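Local structure of insecticidal protein (7ML9) at residues Gly110-Asp115 against Leu126-Asn131; Tyr132-Ser137 against Lys276-Thr281; Lys188-Lys193 against Ile308-Ile313; Tyr207-Ser212 against Asp282-Ile287. The protein is an insecticidal toxin active against the western corn rootworm and probably kills by assembling into a beta-barrel pore in membranes, as related aerolysin-type toxins do. One frame throughout, in Å; residues are numbered along the deposited sequence. Where two conformers were deposited one is given.

Following the chain, interaction 1 closes first, bringing Leu126-Asn131 back against Gly110-Asp115 after only ten residues. Interaction 2 opens at once, since Tyr132 follows Asn131, and spans 138 residues to Lys276-Thr281. Within that span interaction 3 opens at Lys188 and interaction 4 at Tyr207; interaction 4 closes at Asp282-Ile287, before interaction 3 closes at Ile308-Ile313, so 4 is nested in 3, while 2 crosses both. The four join strands 86-115, 130-147, 178-189, 201-229, 266-289 and 303-323 of one long mixed sheet. Direct touches include Thr127 O with Ser191 OG (1 and 3), Thr281 N with Asn209 O (2 and 4) and Val310 N with Phe283 O (3 and 4).

Interaction 1 of 4, residues Gly110-Asp115 against Leu126-Asn131; sequences GKNVLD and LTPEFN. With EDO (1,2-ethanediol), chain I.
Gly110-Asp115 and Leu126-Asn131 run in nearly opposite directions, 172° apart from end to end, but the nearest CA atoms, Gly110 and Phe130, are 7.0 Å apart, too wide for direct strand pairing; side chains fill the gap. The Phe130 ring reaches the other backbone with CE2, 3.7 Å from Lys111 N, which lies at the ring's edge near its plane. Gly110 C approaches the same CE2 obliquely. Next along, Asn112 crosses Pro128: CG anti to the carbonyl carbon (chi1 -82°) sets the amide beside the proline, and OD1 lies 3.3 Å from Pro128 CG. Leu114 CD1 meets Thr127 CG2 at 4.1 Å, and both residues also pack on Ile194 of strand 193-196. Thr127 OG1 is turned away from this apolar touch: it donates to Pro128 O at 3.1 Å and is also bonded to Gln192 N. On the other side of strand 86-115, Lys111 NZ donates to O1 of an ethanediol at 2.7 Å, probably a guest from the crystallisation liquor. With the backbone polar groups of Gly110, Asn112 and Leu114 bonded to strand 201-229, and those of Thr127 and Phe130 to residues 189-192, the two segments meet by van der Waals packing, not by polar pairing.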
loop_
_atom_site.group_PDB
_atom_site.type_symbol
_atom_site.label_atom_id
_atom_site.label_comp_id
_atom_site.label_asym_id
_atom_site.label_seq_id
_atom_site.Cartn_x
_atom_site.Cartn_y
_atom_site.Cartn_z
ATOM N N GLY A 110 -1.099 -9.712 -33.639
ATOM C CA GLY A 110 -0.665 -10.259 -34.914
ATOM C C GLY A 110 -1.722 -11.174 -35.505
ATOM O O GLY A 110 -2.828 -11.311 -34.977
ATOM N N LYS A 111 -1.382 -11.816 -36.620
ATOM C CA LYS A 111 -2.365 -12.679 -37.282
ATOM C C LYS A 111 -1.665 -13.737 -38.117
ATOM O O LYS A 111 -0.489 -13.601 -38.451
ATOM C CB LYS A 111 -3.309 -11.867 -38.160
ATOM C CG LYS A 111 -2.671 -11.178 -39.368
ATOM C CD LYS A 111 -3.677 -10.201 -39.973
ATOM C CE LYS A 111 -3.200 -9.567 -41.283
ATOM N NZ LYS A 111 -2.066 -10.304 -41.918
ATOM N N ASN A 112 -2.414 -14.781 -38.476
ATOM C CA ASN A 112 -1.896 -15.773 -39.413
ATOM C C ASN A 112 -3.076 -16.427 -40.124
ATOM O O ASN A 112 -4.230 -16.285 -39.711
ATOM C CB ASN A 112 -1.028 -16.828 -38.722
ATOM C CG ASN A 112 0.427 -16.359 -38.493
ATOM O OD1 ASN A 112 0.885 -16.297 -37.347
ATOM N ND2 ASN A 112 1.156 -16.056 -39.577
ATOM N N VAL A 113 -2.773 -17.127 -41.211
ATOM C CA VAL A 113 -3.794 -17.694 -42.090
ATOM C C VAL A 113 -3.791 -19.207 -41.937
ATOM O O VAL A 113 -2.731 -19.836 -41.837
ATOM C CB VAL A 113 -3.568 -17.293 -43.562
ATOM C CG1 VAL A 113 -4.595 -17.961 -44.455
ATOM C CG2 VAL A 113 -3.652 -15.794 -43.712
ATOM N N LEU A 114 -4.986 -19.788 -41.890
ATOM C CA LEU A 114 -5.169 -21.234 -41.884
ATOM C C LEU A 114 -5.832 -21.580 -43.217
ATOM O O LEU A 114 -7.031 -21.371 -43.390
ATOM C CB LEU A 114 -6.011 -21.670 -40.689
ATOM C CG LEU A 114 -5.474 -21.351 -39.277
ATOM C CD1 LEU A 114 -6.484 -21.836 -38.220
ATOM C CD2 LEU A 114 -4.090 -21.968 -39.038
ATOM N N ASP A 115 -5.041 -22.071 -44.166
ATOM C CA ASP A 115 -5.459 -22.193 -45.565
ATOM C C ASP A 115 -5.804 -23.649 -45.853
ATOM O O ASP A 115 -4.917 -24.491 -45.999
ATOM C CB ASP A 115 -4.359 -21.703 -46.499
ATOM C CG ASP A 115 -4.787 -21.694 -47.967
ATOM O OD1 ASP A 115 -5.937 -22.060 -48.281
ATOM O OD2 ASP A 115 -3.961 -21.315 -48.813
ATOM N N LEU A 126 -3.612 -26.426 -36.317
ATOM C CA LEU A 126 -3.017 -25.749 -35.176
ATOM C C LEU A 126 -2.546 -24.355 -35.561
ATOM O O LEU A 126 -1.863 -24.177 -36.583
ATOM C CB LEU A 126 -1.849 -26.573 -34.635
ATOM C CG LEU A 126 -2.296 -27.856 -33.943
ATOM C CD1 LEU A 126 -1.169 -28.872 -33.898
ATOM C CD2 LEU A 126 -2.772 -27.494 -32.527
ATOM N N THR A 127 -2.912 -23.364 -34.743
ATOM C CA THR A 127 -2.441 -22.003 -34.946
ATOM C C THR A 127 -0.992 -21.874 -34.492
ATOM O O THR A 127 -0.489 -22.694 -33.719
ATOM C CB THR A 127 -3.300 -20.999 -34.172
ATOM O OG1 THR A 127 -3.109 -21.182 -32.759
ATOM C CG2 THR A 127 -4.763 -21.147 -34.513
ATOM N N PRO A 128 -0.291 -20.853 -34.965
ATOM C CA PRO A 128 1.002 -20.517 -34.365
ATOM C C PRO A 128 0.789 -20.014 -32.943
ATOM O O PRO A 128 -0.336 -19.766 -32.501
ATOM C CB PRO A 128 1.553 -19.414 -35.276
ATOM C CG PRO A 128 0.702 -19.457 -36.520
ATOM C CD PRO A 128 -0.633 -19.969 -36.091
ATOM N N GLU A 129 1.891 -19.892 -32.213
ATOM C CA GLU A 129 1.874 -19.126 -30.975
ATOM C C GLU A 129 1.920 -17.643 -31.294
ATOM O O GLU A 129 2.631 -17.211 -32.204
ATOM C CB GLU A 129 3.058 -19.510 -30.094
ATOM C CG GLU A 129 2.936 -20.909 -29.565
ATOM C CD GLU A 129 4.156 -21.340 -28.795
ATOM O OE1 GLU A 129 5.198 -20.654 -28.900
ATOM O OE2 GLU A 129 4.074 -22.371 -28.094
ATOM N N PHE A 130 1.137 -16.861 -30.569
ATOM C CA PHE A 130 1.249 -15.421 -30.670
ATOM C C PHE A 130 2.005 -14.920 -29.443
ATOM O O PHE A 130 2.207 -15.660 -28.475
ATOM C CB PHE A 130 -0.123 -14.769 -30.804
ATOM C CG PHE A 130 -0.857 -15.153 -32.081
ATOM C CD1 PHE A 130 -1.683 -16.262 -32.113
ATOM C CD2 PHE A 130 -0.718 -14.384 -33.232
ATOM C CE1 PHE A 130 -2.362 -16.613 -33.272
ATOM C CE2 PHE A 130 -1.394 -14.726 -34.414
ATOM C CZ PHE A 130 -2.211 -15.844 -34.425
ATOM N N ASN A 131 2.459 -13.671 -29.510
ATOM C CA ASN A 131 3.299 -13.120 -28.453
ATOM C C ASN A 131 3.069 -11.622 -28.345
ATOM O O ASN A 131 2.517 -10.984 -29.248
ATOM C CB ASN A 131 4.785 -13.401 -28.704
ATOM C CG ASN A 131 5.384 -12.482 -29.763
ATOM O OD1 ASN A 131 5.737 -11.323 -29.490
ATOM N ND2 ASN A 131 5.514 -13.003 -30.983
HETATM C C1 EDO I . -4.371 -12.330 -44.081
HETATM O O1 EDO I . -3.361 -12.426 -43.069
HETATM C C2 EDO I . -4.666 -10.873 -44.394
HETATM O O2 EDO I . -6.082 -10.684 -44.330
#

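Interaction 2 of 4, residues Tyr132-Ser137 against Lys276-Thr281; sequences YTYTES and KSNYGT
Asn278 meets Tyr134, Thr135 and Ser137 with both its backbone and its side chain. Its ND2 donates twice: to Tyr134 OH at 2.9 Å, with the hydroxyl tilted slightly from the amide plane, and to Thr135 O at 3.2 Å, near that plane. Two such bonds fix the rotation of the amide, whose plane stands 68° from that of the Tyr134 ring. With CG set between the backbone N and the carbonyl carbon (chi1 69°), the amide is swung back over the neighbouring strand. Asn278 N donates to Ser137 O at 3.0 Å. That same oxygen receives a CA-H contact from Ser277 CA at 3.1 Å, and Asn278 O takes a longer one from Glu136 CA. Several other polar ends find partners outside the two segments: Glu136 OE2 forms a salt bridge with Arg314 and a hydrogen bond with Tyr187 OH, Ser277 OG pairs with Thr138 OG1, and Thr135 OG1 with Gln184. Beyond Asn278, Tyr134 CE2 packs obliquely on Tyr279 CA at 3.7 Å. The CA separation widens from 5.1 Å at Glu136 and Tyr279 to 7.6 Å at Tyr134 and Gly280. Here two antiparallel neighbours, strands 130-147 and 266-289, open apart at 150° within the mixed sheet, and the Asn278 amide and Tyr134 hydroxyl span the gap, in the elongated beta-rich fold of the epsilon-toxin/MTX2 family.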
loop_
_atom_site.group_PDB
_atom_site.type_symbol
_atom_site.label_atom_id
_atom_site.label_comp_id
_atom_site.label_asym_id
_atom_site.label_seq_id
_atom_site.Cartn_x
_atom_site.Cartn_y
_atom_site.Cartn_z
ATOM N N TYR A 132 3.514 -11.055 -27.225
ATOM C CA TYR A 132 3.449 -9.614 -27.041
ATOM C C TYR A 132 4.527 -9.256 -26.034
ATOM O O TYR A 132 4.742 -9.996 -25.074
ATOM C CB TYR A 132 2.066 -9.141 -26.557
ATOM C CG TYR A 132 1.768 -7.707 -26.905
ATOM C CD1 TYR A 132 2.144 -6.670 -26.056
ATOM C CD2 TYR A 132 1.120 -7.378 -28.092
ATOM C CE1 TYR A 132 1.888 -5.347 -26.389
ATOM C CE2 TYR A 132 0.861 -6.061 -28.423
ATOM C CZ TYR A 132 1.242 -5.055 -27.562
ATOM O OH TYR A 132 0.991 -3.755 -27.896
ATOM N N THR A 133 5.226 -8.157 -26.281
ATOM C CA THR A 133 6.253 -7.676 -25.362
ATOM C C THR A 133 5.636 -6.542 -24.560
ATOM O O THR A 133 5.301 -5.488 -25.105
ATOM C CB THR A 133 7.505 -7.230 -26.108
ATOM O OG1 THR A 133 8.081 -8.380 -26.744
ATOM C CG2 THR A 133 8.526 -6.624 -25.119
ATOM N N TYR A 134 5.467 -6.779 -23.271
ATOM C CA TYR A 134 4.635 -5.926 -22.441
ATOM C C TYR A 134 5.438 -5.438 -21.244
ATOM O O TYR A 134 6.238 -6.189 -20.682
ATOM C CB TYR A 134 3.405 -6.702 -21.966
ATOM C CG TYR A 134 2.340 -5.841 -21.342
ATOM C CD1 TYR A 134 1.474 -5.095 -22.128
ATOM C CD2 TYR A 134 2.206 -5.764 -19.954
ATOM C CE1 TYR A 134 0.485 -4.297 -21.560
ATOM C CE2 TYR A 134 1.229 -4.974 -19.378
ATOM C CZ TYR A 134 0.373 -4.234 -20.180
ATOM O OH TYR A 134 -0.608 -3.442 -19.603
ATOM N N THR A 135 5.207 -4.193 -20.849
ATOM C CA THR A 135 5.826 -3.633 -19.648
ATOM C C THR A 135 4.797 -3.619 -18.524
ATOM O O THR A 135 3.894 -2.780 -18.511
ATOM C CB THR A 135 6.365 -2.236 -19.913
ATOM O OG1 THR A 135 7.351 -2.293 -20.952
ATOM C CG2 THR A 135 6.993 -1.657 -18.627
ATOM N N GLU A 136 4.934 -4.566 -17.601
ATOM C CA GLU A 136 4.212 -4.526 -16.339
ATOM C C GLU A 136 4.817 -3.449 -15.445
ATOM O O GLU A 136 6.040 -3.255 -15.405
ATOM C CB GLU A 136 4.276 -5.881 -15.634
ATOM C CG GLU A 136 3.747 -7.062 -16.441
ATOM C CD GLU A 136 4.016 -8.374 -15.755
ATOM O OE1 GLU A 136 4.760 -8.376 -14.747
ATOM O OE2 GLU A 136 3.498 -9.411 -16.212
ATOM N N SER A 137 3.953 -2.741 -14.737
ATOM C CA SER A 137 4.357 -1.649 -13.869
ATOM C C SER A 137 3.624 -1.782 -12.545
ATOM O O SER A 137 2.433 -2.097 -12.524
ATOM C CB SER A 137 4.041 -0.288 -14.503
ATOM O OG SER A 137 4.813 0.738 -13.916
ATOM N N LYS A 276 -0.773 0.994 -7.523
ATOM C CA LYS A 276 -1.445 0.624 -8.764
ATOM C C LYS A 276 -0.529 -0.308 -9.539
ATOM O O LYS A 276 0.688 -0.323 -9.330
ATOM C CB LYS A 276 -1.811 1.847 -9.600
ATOM C CG LYS A 276 -0.630 2.683 -10.011
ATOM C CD LYS A 276 -1.075 3.830 -10.893
ATOM C CE LYS A 276 0.065 4.809 -11.134
ATOM N NZ LYS A 276 0.072 5.339 -12.525
ATOM N N SER A 277 -1.127 -1.090 -10.437
ATOM C CA SER A 277 -0.368 -2.104 -11.158
ATOM C C SER A 277 -1.097 -2.424 -12.457
ATOM O O SER A 277 -2.324 -2.329 -12.527
ATOM C CB SER A 277 -0.198 -3.353 -10.301
ATOM O OG SER A 277 0.781 -4.221 -10.819
ATOM N N ASN A 278 -0.331 -2.777 -13.495
ATOM C CA ASN A 278 -0.930 -3.169 -14.769
ATOM C C ASN A 278 -0.212 -4.390 -15.334
ATOM O O ASN A 278 0.961 -4.651 -15.039
ATOM C CB ASN A 278 -0.907 -2.035 -15.781
ATOM C CG ASN A 278 0.496 -1.724 -16.254
ATOM O OD1 ASN A 278 1.218 -0.971 -15.598
ATOM N ND2 ASN A 278 0.900 -2.311 -17.385
ATOM N N TYR A 279 -0.938 -5.146 -16.153
ATOM C CA TYR A 279 -0.491 -6.480 -16.528
ATOM C C TYR A 279 -1.376 -6.975 -17.666
ATOM O O TYR A 279 -2.496 -6.490 -17.859
ATOM C CB TYR A 279 -0.550 -7.444 -15.333
ATOM C CG TYR A 279 -1.784 -7.229 -14.475
ATOM C CD1 TYR A 279 -3.027 -7.730 -14.866
ATOM C CD2 TYR A 279 -1.718 -6.504 -13.287
ATOM C CE1 TYR A 279 -4.169 -7.521 -14.098
ATOM C CE2 TYR A 279 -2.855 -6.284 -12.515
ATOM C CZ TYR A 279 -4.076 -6.796 -12.921
ATOM O OH TYR A 279 -5.203 -6.586 -12.151
ATOM N N GLY A 280 -0.854 -7.932 -18.430
ATOM C CA GLY A 280 -1.704 -8.679 -19.332
ATOM C C GLY A 280 -2.507 -9.721 -18.575
ATOM O O GLY A 280 -2.082 -10.244 -17.543
ATOM N N THR A 281 -3.698 -10.017 -19.092
ATOM C CA THR A 281 -4.585 -11.002 -18.481
ATOM C C THR A 281 -4.688 -12.295 -19.280
ATOM O O THR A 281 -4.454 -13.382 -18.731
ATOM C CB THR A 281 -5.977 -10.381 -18.265
ATOM O OG1 THR A 281 -6.443 -9.758 -19.467
ATOM C CG2 THR A 281 -5.895 -9.301 -17.174
#

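Interaction 3 of 4, residues Lys188-Lys193 against Ile308-Ile313; sequences KSPSQK and IKVPLI
The puckered ring of Pro190 meets Val310 and Ile313 through its CG-CD side: CD lies 3.5 Å from Val310 CG1, a close fit, and 3.3 Å from Pro311 O, while CG touches Ile313 CD1 at 3.7 Å. The ring and Val310 pass each other antiparallel, whereas Ile313 crosses the ring. From farther along, the Gln192 side chain approaches Val310 from the opposite direction, its CG 3.7 Å from Val310 CG2. A bend at chi2 (-58°) brings the side chain onto Val310 CG2, while CG1 meets Pro190. Val310 also packs on Leu285 of strand 266-289. In the long sheet of this aerolysin-like toxin, Lys188 and Ile313 form an antiparallel hydrogen-bonded pair between strands 178-189 and 303-323; residues 190-192 run on as loop. Ile313 N donates to Lys188 O at 2.8 Å, and Lys188 N to Ile313 O at 2.9 Å. The side chains of Lys188 and Ile313 project together from one face of the sheet, with Lys188 NZ 4.0 Å from Ile313 CD1. Ser189 OG bonds to Phe130 N, tying strand 178-189 to strand 130-147.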
loop_
_atom_site.group_PDB
_atom_site.type_symbol
_atom_site.label_atom_id
_atom_site.label_comp_id
_atom_site.label_asym_id
_atom_site.label_seq_id
_atom_site.Cartn_x
_atom_site.Cartn_y
_atom_site.Cartn_z
ATOM N N LYS A 188 2.821 -15.185 -24.122
ATOM C CA LYS A 188 2.688 -16.127 -25.224
ATOM C C LYS A 188 1.342 -16.837 -25.133
ATOM O O LYS A 188 0.893 -17.199 -24.040
ATOM C CB LYS A 188 3.832 -17.134 -25.199
ATOM C CG LYS A 188 3.785 -18.202 -26.261
ATOM C CD LYS A 188 5.094 -18.978 -26.271
ATOM C CE LYS A 188 5.458 -19.465 -24.882
ATOM N NZ LYS A 188 5.636 -20.945 -24.832
ATOM N N SER A 189 0.682 -17.006 -26.283
ATOM C CA SER A 189 -0.536 -17.804 -26.348
ATOM C C SER A 189 -0.186 -19.167 -26.909
ATOM O O SER A 189 0.445 -19.236 -27.978
ATOM C CB SER A 189 -1.585 -17.133 -27.225
ATOM O OG SER A 189 -1.191 -17.191 -28.577
ATOM N N PRO A 190 -0.524 -20.262 -26.231
ATOM C CA PRO A 190 -0.237 -21.583 -26.795
ATOM C C PRO A 190 -1.017 -21.813 -28.085
ATOM O O PRO A 190 -2.035 -21.171 -28.363
ATOM C CB PRO A 190 -0.677 -22.554 -25.692
ATOM C CG PRO A 190 -0.722 -21.722 -24.441
ATOM C CD PRO A 190 -1.113 -20.345 -24.885
ATOM N N SER A 191 -0.484 -22.715 -28.895
ATOM C CA SER A 191 -1.129 -23.111 -30.140
ATOM C C SER A 191 -2.534 -23.655 -29.881
ATOM O O SER A 191 -2.738 -24.460 -28.971
ATOM C CB SER A 191 -0.262 -24.168 -30.827
ATOM O OG SER A 191 -0.879 -24.643 -32.012
ATOM N N GLN A 192 -3.503 -23.214 -30.684
ATOM C CA GLN A 192 -4.891 -23.647 -30.584
ATOM C C GLN A 192 -5.280 -24.474 -31.809
ATOM O O GLN A 192 -4.778 -24.251 -32.915
ATOM C CB GLN A 192 -5.842 -22.452 -30.455
ATOM C CG GLN A 192 -5.546 -21.539 -29.261
ATOM C CD GLN A 192 -5.596 -22.297 -27.940
ATOM O OE1 GLN A 192 -4.638 -22.282 -27.160
ATOM N NE2 GLN A 192 -6.712 -22.975 -27.693
ATOM N N LYS A 193 -6.188 -25.425 -31.596
ATOM C CA LYS A 193 -6.695 -26.314 -32.639
ATOM C C LYS A 193 -7.995 -25.734 -33.191
ATOM O O LYS A 193 -8.953 -25.526 -32.439
ATOM C CB LYS A 193 -6.916 -27.724 -32.084
ATOM C CG LYS A 193 -6.800 -28.832 -33.131
ATOM C CD LYS A 193 -5.586 -29.741 -32.888
ATOM C CE LYS A 193 -5.386 -30.778 -34.015
ATOM N NZ LYS A 193 -4.025 -30.768 -34.654
ATOM N N ILE A 308 -11.901 -17.399 -29.119
ATOM C CA ILE A 308 -11.333 -18.267 -28.098
ATOM C C ILE A 308 -10.569 -17.405 -27.104
ATOM O O ILE A 308 -9.705 -16.615 -27.499
ATOM C CB ILE A 308 -10.385 -19.324 -28.695
ATOM C CG1 ILE A 308 -10.960 -19.936 -29.969
ATOM C CG2 ILE A 308 -10.058 -20.400 -27.668
ATOM C CD1 ILE A 308 -10.055 -20.982 -30.557
ATOM N N LYS A 309 -10.875 -17.570 -25.820
ATOM C CA LYS A 309 -10.056 -17.015 -24.752
ATOM C C LYS A 309 -8.958 -18.015 -24.424
ATOM O O LYS A 309 -9.238 -19.189 -24.172
ATOM C CB LYS A 309 -10.907 -16.729 -23.514
ATOM C CG LYS A 309 -11.378 -15.289 -23.398
ATOM C CD LYS A 309 -11.521 -14.896 -21.932
ATOM C CE LYS A 309 -12.224 -13.563 -21.778
ATOM N NZ LYS A 309 -11.423 -12.626 -20.945
ATOM N N VAL A 310 -7.711 -17.553 -24.437
ATOM C CA VAL A 310 -6.544 -18.409 -24.289
ATOM C C VAL A 310 -5.746 -17.914 -23.086
ATOM O O VAL A 310 -5.422 -16.726 -23.026
ATOM C CB VAL A 310 -5.660 -18.415 -25.548
ATOM C CG1 VAL A 310 -4.402 -19.242 -25.312
ATOM C CG2 VAL A 310 -6.460 -18.950 -26.733
ATOM N N PRO A 311 -5.416 -18.773 -22.121
ATOM C CA PRO A 311 -4.562 -18.332 -21.007
ATOM C C PRO A 311 -3.142 -18.096 -21.492
ATOM O O PRO A 311 -2.606 -18.888 -22.267
ATOM C CB PRO A 311 -4.617 -19.505 -20.015
ATOM C CG PRO A 311 -5.680 -20.447 -20.546
ATOM C CD PRO A 311 -5.759 -20.198 -22.020
ATOM N N LEU A 312 -2.529 -17.005 -21.028
ATOM C CA LEU A 312 -1.187 -16.668 -21.492
ATOM C C LEU A 312 -0.118 -17.394 -20.676
ATOM O O LEU A 312 -0.358 -17.870 -19.566
ATOM C CB LEU A 312 -0.966 -15.152 -21.458
ATOM C CG LEU A 312 -1.069 -14.356 -20.146
ATOM C CD1 LEU A 312 0.168 -14.538 -19.268
ATOM C CD2 LEU A 312 -1.290 -12.886 -20.440
ATOM N N ILE A 313 1.073 -17.486 -21.262
ATOM C CA ILE A 313 2.268 -17.981 -20.590
ATOM C C ILE A 313 3.226 -16.807 -20.459
ATOM O O ILE A 313 3.535 -16.141 -21.456
ATOM C CB ILE A 313 2.923 -19.137 -21.365
ATOM C CG1 ILE A 313 1.972 -20.324 -21.468
ATOM C CG2 ILE A 313 4.211 -19.582 -20.692
ATOM C CD1 ILE A 313 2.407 -21.311 -22.530
#

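Interaction 4 of 4, residues Tyr207-Ser212 against Asp282-Ile287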
loop_
_atom_site.group_PDB
_atom_site.type_symbol
_atom_site.label_atom_id
_atom_site.label_comp_id
_atom_site.label_asym_id
_atom_site.label_seq_id
_atom_site.Cartn_x
_atom_site.Cartn_y
_atom_site.Cartn_z
ATOM N N TYR A 207 -5.301 -10.882 -29.929
ATOM C CA TYR A 207 -5.314 -9.664 -29.133
ATOM C C TYR A 207 -4.918 -9.996 -27.706
ATOM O O TYR A 207 -5.356 -11.009 -27.152
ATOM C CB TYR A 207 -6.691 -9.000 -29.136
ATOM C CG TYR A 207 -7.157 -8.570 -30.497
ATOM C CD1 TYR A 207 -7.756 -9.479 -31.362
ATOM C CD2 TYR A 207 -7.006 -7.262 -30.918
ATOM C CE1 TYR A 207 -8.190 -9.089 -32.616
ATOM C CE2 TYR A 207 -7.445 -6.860 -32.171
ATOM C CZ TYR A 207 -8.035 -7.785 -33.014
ATOM O OH TYR A 207 -8.465 -7.408 -34.263
ATOM N N LEU A 208 -4.066 -9.153 -27.118
ATOM C CA LEU A 208 -3.720 -9.286 -25.709
ATOM C C LEU A 208 -4.718 -8.466 -24.895
ATOM O O LEU A 208 -4.890 -7.267 -25.141
ATOM C CB LEU A 208 -2.292 -8.808 -25.441
ATOM C CG LEU A 208 -1.862 -8.781 -23.966
ATOM C CD1 LEU A 208 -1.729 -10.185 -23.403
ATOM C CD2 LEU A 208 -0.548 -8.020 -23.826
ATOM N N ASN A 209 -5.376 -9.108 -23.941
ATOM C CA ASN A 209 -6.221 -8.377 -23.006
ATOM C C ASN A 209 -5.359 -7.922 -21.833
ATOM O O ASN A 209 -4.450 -8.642 -21.407
ATOM C CB ASN A 209 -7.374 -9.253 -22.506
ATOM C CG ASN A 209 -8.538 -9.323 -23.497
ATOM O OD1 ASN A 209 -8.894 -8.335 -24.156
ATOM N ND2 ASN A 209 -9.145 -10.491 -23.583
ATOM N N THR A 210 -5.650 -6.732 -21.317
ATOM C CA THR A 210 -4.884 -6.157 -20.216
ATOM C C THR A 210 -5.800 -5.845 -19.031
ATOM O O THR A 210 -7.026 -5.720 -19.169
ATOM C CB THR A 210 -4.153 -4.875 -20.655
ATOM O OG1 THR A 210 -5.108 -3.872 -21.005
ATOM C CG2 THR A 210 -3.239 -5.129 -21.878
ATOM N N GLY A 211 -5.184 -5.701 -17.855
ATOM C CA GLY A 211 -5.910 -5.276 -16.677
ATOM C C GLY A 211 -5.062 -4.351 -15.825
ATOM O O GLY A 211 -3.832 -4.290 -15.947
ATOM N N SER A 212 -5.749 -3.621 -14.954
ATOM C CA SER A 212 -5.072 -2.789 -13.978
ATOM C C SER A 212 -5.781 -2.936 -12.639
ATOM O O SER A 212 -6.916 -3.420 -12.549
ATOM C CB SER A 212 -5.003 -1.318 -14.413
ATOM O OG SER A 212 -6.276 -0.812 -14.758
ATOM N N ASP A 282 -5.014 -12.215 -20.570
ATOM C CA ASP A 282 -5.060 -13.403 -21.415
ATOM C C ASP A 282 -5.078 -12.946 -22.870
ATOM O O ASP A 282 -5.058 -11.748 -23.162
ATOM C CB ASP A 282 -6.266 -14.297 -21.066
ATOM C CG ASP A 282 -7.625 -13.659 -21.404
ATOM O OD1 ASP A 282 -7.712 -12.553 -21.990
ATOM O OD2 ASP A 282 -8.645 -14.301 -21.071
ATOM N N PHE A 283 -5.110 -13.915 -23.784
ATOM C CA PHE A 283 -5.301 -13.641 -25.204
ATOM C C PHE A 283 -6.723 -14.019 -25.614
ATOM O O PHE A 283 -7.283 -15.002 -25.120
ATOM C CB PHE A 283 -4.312 -14.427 -26.076
ATOM C CG PHE A 283 -2.903 -13.888 -26.061
ATOM C CD1 PHE A 283 -2.536 -12.844 -26.896
ATOM C CD2 PHE A 283 -1.947 -14.435 -25.211
ATOM C CE1 PHE A 283 -1.219 -12.352 -26.891
ATOM C CE2 PHE A 283 -0.639 -13.952 -25.200
ATOM C CZ PHE A 283 -0.279 -12.920 -26.039
ATOM N N ILE A 284 -7.298 -13.228 -26.513
ATOM C CA ILE A 284 -8.480 -13.627 -27.268
ATOM C C ILE A 284 -8.077 -13.813 -28.728
ATOM O O ILE A 284 -7.459 -12.921 -29.326
ATOM C CB ILE A 284 -9.621 -12.607 -27.117
ATOM C CG1 ILE A 284 -10.840 -13.024 -27.954
ATOM C CG2 ILE A 284 -9.157 -11.210 -27.464
ATOM C CD1 ILE A 284 -12.173 -12.612 -27.328
ATOM N N LEU A 285 -8.402 -14.983 -29.287
ATOM C CA LEU A 285 -8.223 -15.266 -30.707
ATOM C C LEU A 285 -9.559 -15.127 -31.422
ATOM O O LEU A 285 -10.562 -15.697 -30.987
ATOM C CB LEU A 285 -7.661 -16.667 -30.930
ATOM C CG LEU A 285 -6.333 -17.015 -30.277
ATOM C CD1 LEU A 285 -5.808 -18.348 -30.798
ATOM C CD2 LEU A 285 -5.345 -15.904 -30.530
ATOM N N LYS A 286 -9.568 -14.356 -32.495
ATOM C CA LYS A 286 -10.743 -14.117 -33.318
ATOM C C LYS A 286 -10.530 -14.819 -34.656
ATOM O O LYS A 286 -9.534 -14.560 -35.344
ATOM C CB LYS A 286 -10.938 -12.615 -33.483
ATOM C CG LYS A 286 -12.022 -12.140 -34.406
ATOM C CD LYS A 286 -11.773 -10.667 -34.708
ATOM C CE LYS A 286 -12.997 -9.805 -34.494
ATOM N NZ LYS A 286 -13.297 -8.985 -35.704
ATOM N N ILE A 287 -11.448 -15.717 -35.011
ATOM C CA ILE A 287 -11.338 -16.541 -36.215
ATOM C C ILE A 287 -12.273 -15.982 -37.274
ATOM O O ILE A 287 -13.487 -15.908 -37.054
ATOM C CB ILE A 287 -11.685 -18.006 -35.923
ATOM C CG1 ILE A 287 -10.975 -18.489 -34.661
ATOM C CG2 ILE A 287 -11.393 -18.877 -37.154
ATOM C CD1 ILE A 287 -9.477 -18.412 -34.735
#
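An antiparallel ladder between strands 201-229 and 266-289, two long strands of the epsilon-toxin-like sheet, holds Tyr207-Asn209 against Asp282-Ile284. Tyr207 and Ile284 form a hydrogen-bonded pair, with Tyr207 N to Ile284 O and Ile284 N to Tyr207 O both 3.0 Å; Leu208 and Phe283 follow as a non-hydrogen-bonded pair, their CA atoms 4.7 Å apart. Asn209 N donates to Asp282 O at 2.8 Å. The axes are turned 142° from each other, evidence of strong twist, and beyond Asn209 the same strand goes on pairing with the residues before Asp282 (Gly211 with Tyr279). Leu208 CD1 sits over one face of the Phe283 ring, 4.2 Å from the centroid, a CH-pi contact. On the other side of the sheet Tyr207 CB packs on Ile284 CG2 at 3.7 Å. Asn209 and Asp282 run abreast there, and Lys309 holds Asp282 OD2 in a salt bridge. Asp282 CG, between the backbone N and the carbonyl carbon (chi1 67°), turns the carboxylate toward Asn209, whose ND2 meets OD1 nearly along the C-O axis at 3.0 Å, with an N-H...O angle of 164°.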